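Local coordinates for protein (2Z,6E)-hedycaryol synthase (Kitasatospora setae, PDB 4MC3) that catalyses the magnesium-dependent 1,11-cyclization of (2E,6E)-farnesyl diphosphate to (2Z,6E)-hedycaryol, with water captured and diphosphate released, at residues 15-24 and 57-68; 215-223 and 254-264. All blocks are in the same frame, centred on the assembly; numbering follows the deposited sequence.

From the N terminus the chain first passes through 15-24, runs on as helix 21-35, and after 32 intervening residues, mostly helical, comes back at 57-68, where interaction 1 closes the first loop. That contact ties the N-terminal loop and the start of helix 21-35 to the joint between helix 52-59 and helix 65-84. Only much later does interaction 2 open: helix 204-225 leads through 215-223, and 30 residues on, helix 250-282 returns antiparallel against it at 254-264. The two loops therefore follow in series and neither nest nor cross. Their centres lie 26 Å apart, at separate places in the all-helical class I terpene synthase fold, and their nearest atoms stay about 8 Å apart.

Interaction 1. Residues 15-24 and 57-68; sequences LECNPHLEEA and AYVWPRADLDTL
Glu16 and Arg62 form a side-on salt bridge: OE1 takes NE of Arg62 at 2.8 Å, OE2 takes NH2, both through syn lone pairs, with carboxylate and guanidinium only 4° from coplanar. Hydrogen bonding otherwise centres on Asn18. Its CG lies opposite the backbone N (chi1 -162°), which sends the amide into the 60-63 turn; there ND2 donates almost straight to Trp60 O at 2.8 Å and also to Ala63 O at 2.9 Å. OD1 meanwhile accepts from His20 N in an Asx turn, so the amide is gripped at both ends. The backbone N of Asn18 adds a bond to Ala57 O. Among the aromatic contacts, Cys17 SG sits over a face of the Tyr58 ring, 4.1 Å from its centroid, while Leu65 CB and Pro19 CG lie over opposite faces of the His20 imidazole. Apolar packing follows: Leu68 CD2 wedges against Asn18 CG and, at 3.6 Å, Ala24 CB, which also meets Leu65 CD1. In van der Waals contact, Leu65 crosses Glu23 at about a right angle. Helix 286-309 flanks this joint, with Asp294 pairing with Arg62 NH1 and Asn298 touching Pro61; on another side Trp60 packs on helix 181-188 and bonds through NE1 to Leu184 O.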
loop_
_atom_site.group_PDB
_atom_site.type_symbol
_atom_site.label_atom_id
_atom_site.label_comp_id
_atom_site.label_asym_id
_atom_site.label_seq_id
_atom_site.Cartn_x
_atom_site.Cartn_y
_atom_site.Cartn_z
ATOM N N LEU A 15 17.258 -4.829 4.584
ATOM C CA LEU A 15 16.604 -5.011 3.309
ATOM C C LEU A 15 16.324 -6.497 3.123
ATOM O O LEU A 15 17.225 -7.280 3.001
ATOM C CB LEU A 15 17.428 -4.476 2.137
ATOM C CG LEU A 15 16.859 -4.695 0.750
ATOM C CD1 LEU A 15 15.602 -3.848 0.624
ATOM C CD2 LEU A 15 17.843 -4.312 -0.339
ATOM N N GLU A 16 15.044 -6.868 3.076
ATOM C CA GLU A 16 14.552 -8.249 2.929
ATOM C C GLU A 16 13.761 -8.419 1.615
ATOM O O GLU A 16 13.061 -7.500 1.190
ATOM C CB GLU A 16 13.624 -8.627 4.093
ATOM C CG GLU A 16 14.220 -8.471 5.453
ATOM C CD GLU A 16 13.279 -8.829 6.580
ATOM O OE1 GLU A 16 12.268 -9.545 6.408
ATOM O OE2 GLU A 16 13.612 -8.469 7.703
ATOM N N CYS A 17 13.882 -9.569 0.982
ATOM C CA CYS A 17 13.209 -9.843 -0.268
ATOM C C CYS A 17 12.755 -11.300 -0.217
ATOM O O CYS A 17 13.397 -12.156 0.366
ATOM C CB CYS A 17 14.088 -9.575 -1.487
ATOM S SG CYS A 17 13.203 -9.448 -3.068
ATOM N N ASN A 18 11.579 -11.587 -0.777
ATOM C CA ASN A 18 11.078 -12.929 -0.672
ATOM C C ASN A 18 11.829 -13.938 -1.562
ATOM O O ASN A 18 11.969 -13.707 -2.755
ATOM C CB ASN A 18 9.596 -12.925 -1.080
ATOM C CG ASN A 18 8.890 -14.149 -0.598
ATOM O OD1 ASN A 18 9.240 -15.252 -1.006
ATOM N ND2 ASN A 18 7.933 -13.995 0.322
ATOM N N PRO A 19 12.294 -15.069 -0.976
ATOM C CA PRO A 19 13.014 -16.088 -1.757
ATOM C C PRO A 19 12.146 -16.797 -2.822
ATOM O O PRO A 19 12.685 -17.473 -3.732
ATOM C CB PRO A 19 13.434 -17.085 -0.679
ATOM C CG PRO A 19 12.586 -16.861 0.493
ATOM C CD PRO A 19 12.148 -15.442 0.459
ATOM N N HIS A 20 10.813 -16.628 -2.749
ATOM C CA HIS A 20 9.896 -17.338 -3.657
ATOM C C HIS A 20 9.460 -16.543 -4.911
ATOM O O HIS A 20 8.502 -16.937 -5.602
ATOM C CB HIS A 20 8.660 -17.779 -2.891
ATOM C CG HIS A 20 8.933 -18.650 -1.724
ATOM N ND1 HIS A 20 9.457 -19.924 -1.857
ATOM C CD2 HIS A 20 8.748 -18.450 -0.399
ATOM C CE1 HIS A 20 9.584 -20.465 -0.654
ATOM N NE2 HIS A 20 9.137 -19.605 0.243
ATOM N N LEU A 21 10.124 -15.435 -5.194
ATOM C CA LEU A 21 9.762 -14.533 -6.281
ATOM C C LEU A 21 9.572 -15.240 -7.644
ATOM O O LEU A 21 8.586 -15.034 -8.334
ATOM C CB LEU A 21 10.827 -13.466 -6.442
ATOM C CG LEU A 21 10.705 -12.526 -7.641
ATOM C CD1 LEU A 21 9.362 -11.819 -7.697
ATOM C CD2 LEU A 21 11.838 -11.508 -7.669
ATOM N N GLU A 22 10.522 -16.071 -8.026
ATOM C CA GLU A 22 10.495 -16.650 -9.377
ATOM C C GLU A 22 9.224 -17.521 -9.544
ATOM O O GLU A 22 8.466 -17.339 -10.487
ATOM C CB GLU A 22 11.812 -17.404 -9.697
ATOM C CG GLU A 22 12.638 -16.752 -10.815
ATOM C CD GLU A 22 13.191 -15.352 -10.492
ATOM O OE1 GLU A 22 14.207 -15.256 -9.763
ATOM O OE2 GLU A 22 12.642 -14.342 -11.004
ATOM N N GLU A 23 8.963 -18.412 -8.593
ATOM C CA GLU A 23 7.781 -19.281 -8.629
ATOM C C GLU A 23 6.468 -18.494 -8.497
ATOM O O GLU A 23 5.494 -18.732 -9.236
ATOM C CB GLU A 23 7.859 -20.291 -7.492
ATOM C CG GLU A 23 6.842 -21.419 -7.510
ATOM C CD GLU A 23 7.300 -22.627 -6.676
ATOM O OE1 GLU A 23 8.298 -22.510 -5.911
ATOM O OE2 GLU A 23 6.663 -23.702 -6.791
ATOM N N ALA A 24 6.430 -17.537 -7.572
ATOM C CA ALA A 24 5.196 -16.730 -7.431
ATOM C C ALA A 24 4.933 -15.911 -8.698
ATOM O O ALA A 24 3.791 -15.737 -9.075
ATOM C CB ALA A 24 5.305 -15.809 -6.260
ATOM N N ALA A 57 7.566 -9.008 -3.809
ATOM C CA ALA A 57 8.624 -9.705 -3.082
ATOM C C ALA A 57 9.219 -8.775 -2.014
ATOM O O ALA A 57 9.685 -9.246 -0.971
ATOM C CB ALA A 57 9.705 -10.188 -4.020
ATOM N N TYR A 58 9.137 -7.473 -2.239
ATOM C CA TYR A 58 9.572 -6.492 -1.231
ATOM C C TYR A 58 8.469 -6.117 -0.214
ATOM O O TYR A 58 8.739 -5.715 0.926
ATOM C CB TYR A 58 10.074 -5.193 -1.846
ATOM C CG TYR A 58 11.467 -5.275 -2.454
ATOM C CD1 TYR A 58 11.682 -5.055 -3.783
ATOM C CD2 TYR A 58 12.558 -5.629 -1.661
ATOM C CE1 TYR A 58 12.997 -5.093 -4.317
ATOM C CE2 TYR A 58 13.842 -5.717 -2.175
ATOM C CZ TYR A 58 14.056 -5.432 -3.508
ATOM O OH TYR A 58 15.339 -5.517 -4.014
ATOM N N VAL A 59 7.212 -6.240 -0.633
ATOM C CA VAL A 59 6.108 -5.999 0.300
ATOM C C VAL A 59 5.948 -7.090 1.358
ATOM O O VAL A 59 5.694 -6.824 2.527
ATOM C CB VAL A 59 4.743 -5.793 -0.453
ATOM C CG1 VAL A 59 3.629 -5.635 0.570
ATOM C CG2 VAL A 59 4.814 -4.592 -1.387
ATOM N N TRP A 60 6.062 -8.355 0.902
ATOM C CA TRP A 60 5.863 -9.531 1.705
ATOM C C TRP A 60 7.092 -10.413 1.717
ATOM O O TRP A 60 7.009 -11.586 1.342
ATOM C CB TRP A 60 4.634 -10.352 1.242
ATOM C CG TRP A 60 3.371 -9.562 1.184
ATOM C CD1 TRP A 60 2.604 -9.133 2.234
ATOM C CD2 TRP A 60 2.697 -9.139 0.004
ATOM N NE1 TRP A 60 1.517 -8.422 1.765
ATOM C CE2 TRP A 60 1.560 -8.408 0.399
ATOM C CE3 TRP A 60 2.967 -9.269 -1.371
ATOM C CZ2 TRP A 60 0.683 -7.885 -0.526
ATOM C CZ3 TRP A 60 2.120 -8.713 -2.280
ATOM C CH2 TRP A 60 0.982 -8.006 -1.855
ATOM N N PRO A 61 8.239 -9.882 2.202
ATOM C CA PRO A 61 9.474 -10.695 2.163
ATOM C C PRO A 61 9.457 -11.971 2.946
ATOM O O PRO A 61 10.212 -12.887 2.622
ATOM C CB PRO A 61 10.552 -9.729 2.690
ATOM C CG PRO A 61 9.755 -8.750 3.556
ATOM C CD PRO A 61 8.478 -8.549 2.743
ATOM N N ARG A 62 8.601 -12.055 3.976
ATOM C CA ARG A 62 8.529 -13.199 4.857
ATOM C C ARG A 62 7.412 -14.190 4.509
ATOM O O ARG A 62 7.202 -15.172 5.229
ATOM C CB ARG A 62 8.353 -12.725 6.303
ATOM C CG ARG A 62 9.578 -11.863 6.683
ATOM C CD ARG A 62 9.409 -11.264 8.072
ATOM N NE ARG A 62 10.572 -10.438 8.420
ATOM C CZ ARG A 62 10.912 -10.086 9.671
ATOM N NH1 ARG A 62 10.163 -10.487 10.676
ATOM N NH2 ARG A 62 12.008 -9.374 9.911
ATOM N N ALA A 63 6.637 -13.877 3.479
ATOM C CA ALA A 63 5.525 -14.736 3.163
ATOM C C ALA A 63 5.929 -16.091 2.604
ATOM O O ALA A 63 6.938 -16.214 1.909
ATOM C CB ALA A 63 4.682 -14.030 2.128
ATOM N N ASP A 64 5.105 -17.087 2.855
ATOM C CA ASP A 64 5.161 -18.336 2.132
ATOM C C ASP A 64 4.742 -18.132 0.662
ATOM O O ASP A 64 4.196 -17.091 0.287
ATOM C CB ASP A 64 4.209 -19.301 2.842
ATOM C CG ASP A 64 2.781 -18.798 2.823
ATOM O OD1 ASP A 64 2.415 -17.907 3.623
ATOM O OD2 ASP A 64 2.022 -19.301 1.986
ATOM N N LEU A 65 5.005 -19.107 -0.194
ATOM C CA LEU A 65 4.716 -19.029 -1.597
ATOM C C LEU A 65 3.232 -18.724 -1.883
ATOM O O LEU A 65 2.943 -17.882 -2.750
ATOM C CB LEU A 65 5.069 -20.353 -2.271
ATOM C CG LEU A 65 4.725 -20.458 -3.740
ATOM C CD1 LEU A 65 5.362 -19.424 -4.643
ATOM C CD2 LEU A 65 5.089 -21.882 -4.217
ATOM N N ASP A 66 2.318 -19.407 -1.177
ATOM C CA ASP A 66 0.823 -19.269 -1.381
ATOM C C ASP A 66 0.410 -17.821 -1.096
ATOM O O ASP A 66 -0.226 -17.175 -1.936
ATOM C CB ASP A 66 -0.026 -20.246 -0.566
ATOM C CG ASP A 66 0.129 -21.701 -1.032
ATOM O OD1 ASP A 66 0.542 -21.955 -2.199
ATOM O OD2 ASP A 66 -0.200 -22.591 -0.226
ATOM N N THR A 67 0.881 -17.274 0.022
ATOM C CA THR A 67 0.556 -15.871 0.366
ATOM C C THR A 67 1.179 -14.922 -0.626
ATOM O O THR A 67 0.535 -13.950 -1.077
ATOM C CB THR A 67 0.991 -15.525 1.810
ATOM O OG1 THR A 67 0.291 -16.397 2.711
ATOM C CG2 THR A 67 0.678 -14.099 2.175
ATOM N N LEU A 68 2.460 -15.103 -0.948
ATOM C CA LEU A 68 3.056 -14.227 -1.934
ATOM C C LEU A 68 2.271 -14.220 -3.259
ATOM O O LEU A 68 2.096 -13.166 -3.888
ATOM C CB LEU A 68 4.527 -14.576 -2.165
ATOM C CG LEU A 68 5.264 -13.701 -3.172
ATOM C CD1 LEU A 68 5.275 -12.240 -2.807
ATOM C CD2 LEU A 68 6.695 -14.205 -3.393
HETATM O O HOH W 1 11.198 -5.390 1.882
#

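Interaction 2. Residues 215-223 and 254-264; sequences LHIALVNDV and VDQVAVLVEAQ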
loop_
_atom_site.group_PDB
_atom_site.type_symbol
_atom_site.label_atom_id
_atom_site.label_comp_id
_atom_site.label_asym_id
_atom_site.label_seq_id
_atom_site.Cartn_x
_atom_site.Cartn_y
_atom_site.Cartn_z
ATOM N N LEU A 215 3.163 6.720 5.046
ATOM C CA LEU A 215 3.565 8.058 4.653
ATOM C C LEU A 215 5.056 8.147 4.368
ATOM O O LEU A 215 5.450 8.861 3.439
ATOM C CB LEU A 215 3.135 9.110 5.663
ATOM C CG LEU A 215 1.613 9.383 5.669
ATOM C CD1 LEU A 215 1.307 10.433 6.736
ATOM C CD2 LEU A 215 0.999 9.758 4.290
ATOM N N HIS A 216 5.881 7.409 5.085
ATOM C CA HIS A 216 7.317 7.393 4.752
ATOM C C HIS A 216 7.528 6.926 3.313
ATOM O O HIS A 216 8.177 7.581 2.488
ATOM C CB HIS A 216 8.069 6.485 5.691
ATOM C CG HIS A 216 9.546 6.473 5.483
ATOM N ND1 HIS A 216 10.152 5.794 4.453
ATOM C CD2 HIS A 216 10.546 7.080 6.180
ATOM C CE1 HIS A 216 11.473 5.961 4.539
ATOM N NE2 HIS A 216 11.735 6.728 5.577
ATOM N N ILE A 217 6.896 5.787 2.968
ATOM C CA ILE A 217 6.969 5.181 1.678
ATOM C C ILE A 217 6.428 6.118 0.638
ATOM O O ILE A 217 7.002 6.273 -0.454
ATOM C CB ILE A 217 6.227 3.814 1.726
ATOM C CG1 ILE A 217 7.000 2.840 2.627
ATOM C CG2 ILE A 217 6.005 3.252 0.365
ATOM C CD1 ILE A 217 6.222 1.608 3.048
ATOM N N ALA A 218 5.251 6.688 0.885
ATOM C CA ALA A 218 4.623 7.574 -0.096
ATOM C C ALA A 218 5.385 8.840 -0.347
ATOM O O ALA A 218 5.465 9.287 -1.519
ATOM C CB ALA A 218 3.224 7.932 0.317
ATOM N N LEU A 219 5.954 9.426 0.701
ATOM C CA LEU A 219 6.669 10.682 0.558
ATOM C C LEU A 219 7.999 10.454 -0.184
ATOM O O LEU A 219 8.418 11.295 -0.996
ATOM C CB LEU A 219 6.906 11.328 1.912
ATOM C CG LEU A 219 5.659 11.910 2.554
ATOM C CD1 LEU A 219 5.865 12.196 4.008
ATOM C CD2 LEU A 219 5.184 13.155 1.823
ATOM N N VAL A 220 8.649 9.322 0.095
ATOM C CA VAL A 220 9.856 8.970 -0.671
ATOM C C VAL A 220 9.455 8.804 -2.141
ATOM O O VAL A 220 10.137 9.337 -3.037
ATOM C CB VAL A 220 10.541 7.715 -0.084
ATOM C CG1 VAL A 220 11.559 7.119 -1.065
ATOM C CG2 VAL A 220 11.132 8.077 1.251
ATOM N N ASN A 221 8.366 8.075 -2.413
ATOM C CA ASN A 221 7.795 7.936 -3.774
ATOM C C ASN A 221 7.573 9.314 -4.413
ATOM O O ASN A 221 7.945 9.511 -5.554
ATOM C CB ASN A 221 6.522 7.069 -3.797
ATOM C CG ASN A 221 5.848 6.993 -5.165
ATOM O OD1 ASN A 221 5.080 7.882 -5.543
ATOM N ND2 ASN A 221 6.086 5.901 -5.895
ATOM N N ASP A 222 7.028 10.269 -3.668
ATOM C CA ASP A 222 6.729 11.592 -4.199
ATOM C C ASP A 222 8.027 12.266 -4.672
ATOM O O ASP A 222 8.058 12.902 -5.725
ATOM C CB ASP A 222 6.030 12.485 -3.163
ATOM C CG ASP A 222 4.577 12.173 -2.950
ATOM O OD1 ASP A 222 4.026 11.210 -3.510
ATOM O OD2 ASP A 222 3.942 12.942 -2.168
ATOM N N VAL A 223 9.077 12.155 -3.877
ATOM C CA VAL A 223 10.354 12.780 -4.225
ATOM C C VAL A 223 10.937 12.182 -5.509
ATOM O O VAL A 223 11.415 12.925 -6.391
ATOM C CB VAL A 223 11.360 12.709 -3.064
ATOM C CG1 VAL A 223 12.753 13.166 -3.488
ATOM C CG2 VAL A 223 10.872 13.531 -1.867
ATOM N N VAL A 254 11.845 19.959 -1.736
ATOM C CA VAL A 254 12.384 18.617 -1.540
ATOM C C VAL A 254 12.985 18.476 -0.155
ATOM O O VAL A 254 12.778 17.446 0.532
ATOM C CB VAL A 254 13.424 18.234 -2.621
ATOM C CG1 VAL A 254 14.224 16.989 -2.222
ATOM C CG2 VAL A 254 12.721 17.987 -3.942
ATOM N N ASP A 255 13.757 19.467 0.255
ATOM C CA ASP A 255 14.420 19.384 1.555
ATOM C C ASP A 255 13.392 19.360 2.683
ATOM O O ASP A 255 13.562 18.677 3.676
ATOM C CB ASP A 255 15.398 20.556 1.735
ATOM C CG ASP A 255 16.579 20.525 0.744
ATOM O OD1 ASP A 255 16.771 19.495 0.051
ATOM O OD2 ASP A 255 17.332 21.537 0.667
ATOM N N GLN A 256 12.309 20.097 2.517
ATOM C CA GLN A 256 11.224 20.086 3.475
ATOM C C GLN A 256 10.474 18.740 3.534
ATOM O O GLN A 256 10.063 18.304 4.621
ATOM C CB GLN A 256 10.293 21.235 3.202
ATOM C CG GLN A 256 11.004 22.561 3.499
ATOM C CD GLN A 256 10.156 23.763 3.181
ATOM O OE1 GLN A 256 10.308 24.399 2.117
ATOM N NE2 GLN A 256 9.223 24.056 4.067
ATOM N N VAL A 257 10.280 18.108 2.375
ATOM C CA VAL A 257 9.710 16.764 2.349
ATOM C C VAL A 257 10.670 15.767 3.050
ATOM O O VAL A 257 10.206 14.899 3.805
ATOM C CB VAL A 257 9.321 16.317 0.929
ATOM C CG1 VAL A 257 8.942 14.838 0.913
ATOM C CG2 VAL A 257 8.199 17.183 0.384
ATOM N N ALA A 258 11.987 15.912 2.838
ATOM C CA ALA A 258 12.981 15.071 3.542
ATOM C C ALA A 258 12.829 15.190 5.061
ATOM O O ALA A 258 12.963 14.207 5.797
ATOM C CB ALA A 258 14.408 15.436 3.121
ATOM N N VAL A 259 12.534 16.383 5.561
ATOM C CA VAL A 259 12.327 16.555 7.006
ATOM C C VAL A 259 11.060 15.792 7.459
ATOM O O VAL A 259 11.011 15.123 8.510
ATOM C CB VAL A 259 12.233 18.045 7.362
ATOM C CG1 VAL A 259 11.728 18.248 8.784
ATOM C CG2 VAL A 259 13.588 18.721 7.145
ATOM N N LEU A 260 10.028 15.877 6.648
ATOM C CA LEU A 260 8.785 15.119 6.906
ATOM C C LEU A 260 9.013 13.626 6.908
ATOM O O LEU A 260 8.430 12.912 7.731
ATOM C CB LEU A 260 7.683 15.441 5.892
ATOM C CG LEU A 260 6.379 16.099 6.293
ATOM C CD1 LEU A 260 5.388 15.886 5.163
ATOM C CD2 LEU A 260 5.815 15.550 7.580
ATOM N N VAL A 261 9.769 13.145 5.928
ATOM C CA VAL A 261 10.136 11.733 5.868
ATOM C C VAL A 261 10.867 11.283 7.137
ATOM O O VAL A 261 10.572 10.214 7.702
ATOM C CB VAL A 261 10.988 11.421 4.608
ATOM C CG1 VAL A 261 11.588 10.031 4.624
ATOM C CG2 VAL A 261 10.186 11.586 3.328
ATOM N N GLU A 262 11.871 12.070 7.571
ATOM C CA GLU A 262 12.565 11.709 8.773
ATOM C C GLU A 262 11.603 11.654 9.944
ATOM O O GLU A 262 11.676 10.752 10.786
ATOM C CB GLU A 262 13.759 12.660 9.028
ATOM C CG GLU A 262 14.909 12.454 8.041
ATOM C CD GLU A 262 15.314 10.971 7.874
ATOM O OE1 GLU A 262 15.823 10.392 8.880
ATOM O OE2 GLU A 262 15.132 10.406 6.738
ATOM N N ALA A 263 10.673 12.600 10.026
ATOM C CA ALA A 263 9.641 12.559 11.029
ATOM C C ALA A 263 8.826 11.253 11.008
ATOM O O ALA A 263 8.493 10.678 12.075
ATOM C CB ALA A 263 8.726 13.773 10.900
ATOM N N GLN A 264 8.477 10.799 9.804
ATOM C CA GLN A 264 7.750 9.540 9.718
ATOM C C GLN A 264 8.566 8.361 10.240
ATOM O O GLN A 264 8.000 7.487 10.923
ATOM C CB GLN A 264 7.208 9.227 8.302
ATOM C CG GLN A 264 6.352 10.298 7.653
ATOM C CD GLN A 264 5.296 10.785 8.598
ATOM O OE1 GLN A 264 4.500 10.018 9.146
ATOM N NE2 GLN A 264 5.303 12.085 8.841
HETATM O O HOH W 2 14.368 7.812 6.067
#
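His216 reaches across to Val261 with CG opposite its own backbone N (chi1 -176°), which lays a face of the imidazole over CG1 of Val261, 3.4 Å from NE2. Gln264 CB stands at the ring edge, and a water in the ring plane joins NE2 to Glu262 OE2. With an alanine in place of His216, Val261 CG1 is likely to lose its flat cover and that water its link to helix 204-225. Next along, Leu219 has CG opposite its carbonyl carbon (chi1 -72°) and enters as a knob into the hole of Val257, Leu260, Val261 and Gln264, CB meeting Val261 CG2 at 3.6 Å and CD1 meeting Leu260 CD1 at 3.9 Å. This is antiparallel helix packing within the terpene synthase fold, the axes of 215-223 and 254-264 coming within 8.8 Å at a signed crossing angle of -160°; Asn221 touches the bound nerolidol, belongs to the NXXXSXXXE motif and is probably a magnesium ligand, as in related enzymes. Val261 divides its methyls, CG2 to Leu219 and CG1 to His216 and Val220 CG2. Gln264 brings OE1 within 3.8 Å of Leu215 CB, while NE2 makes a weak bond to Leu260 O. At the far end Val223 CG2 slides past Val257 CG1 at 3.6 Å.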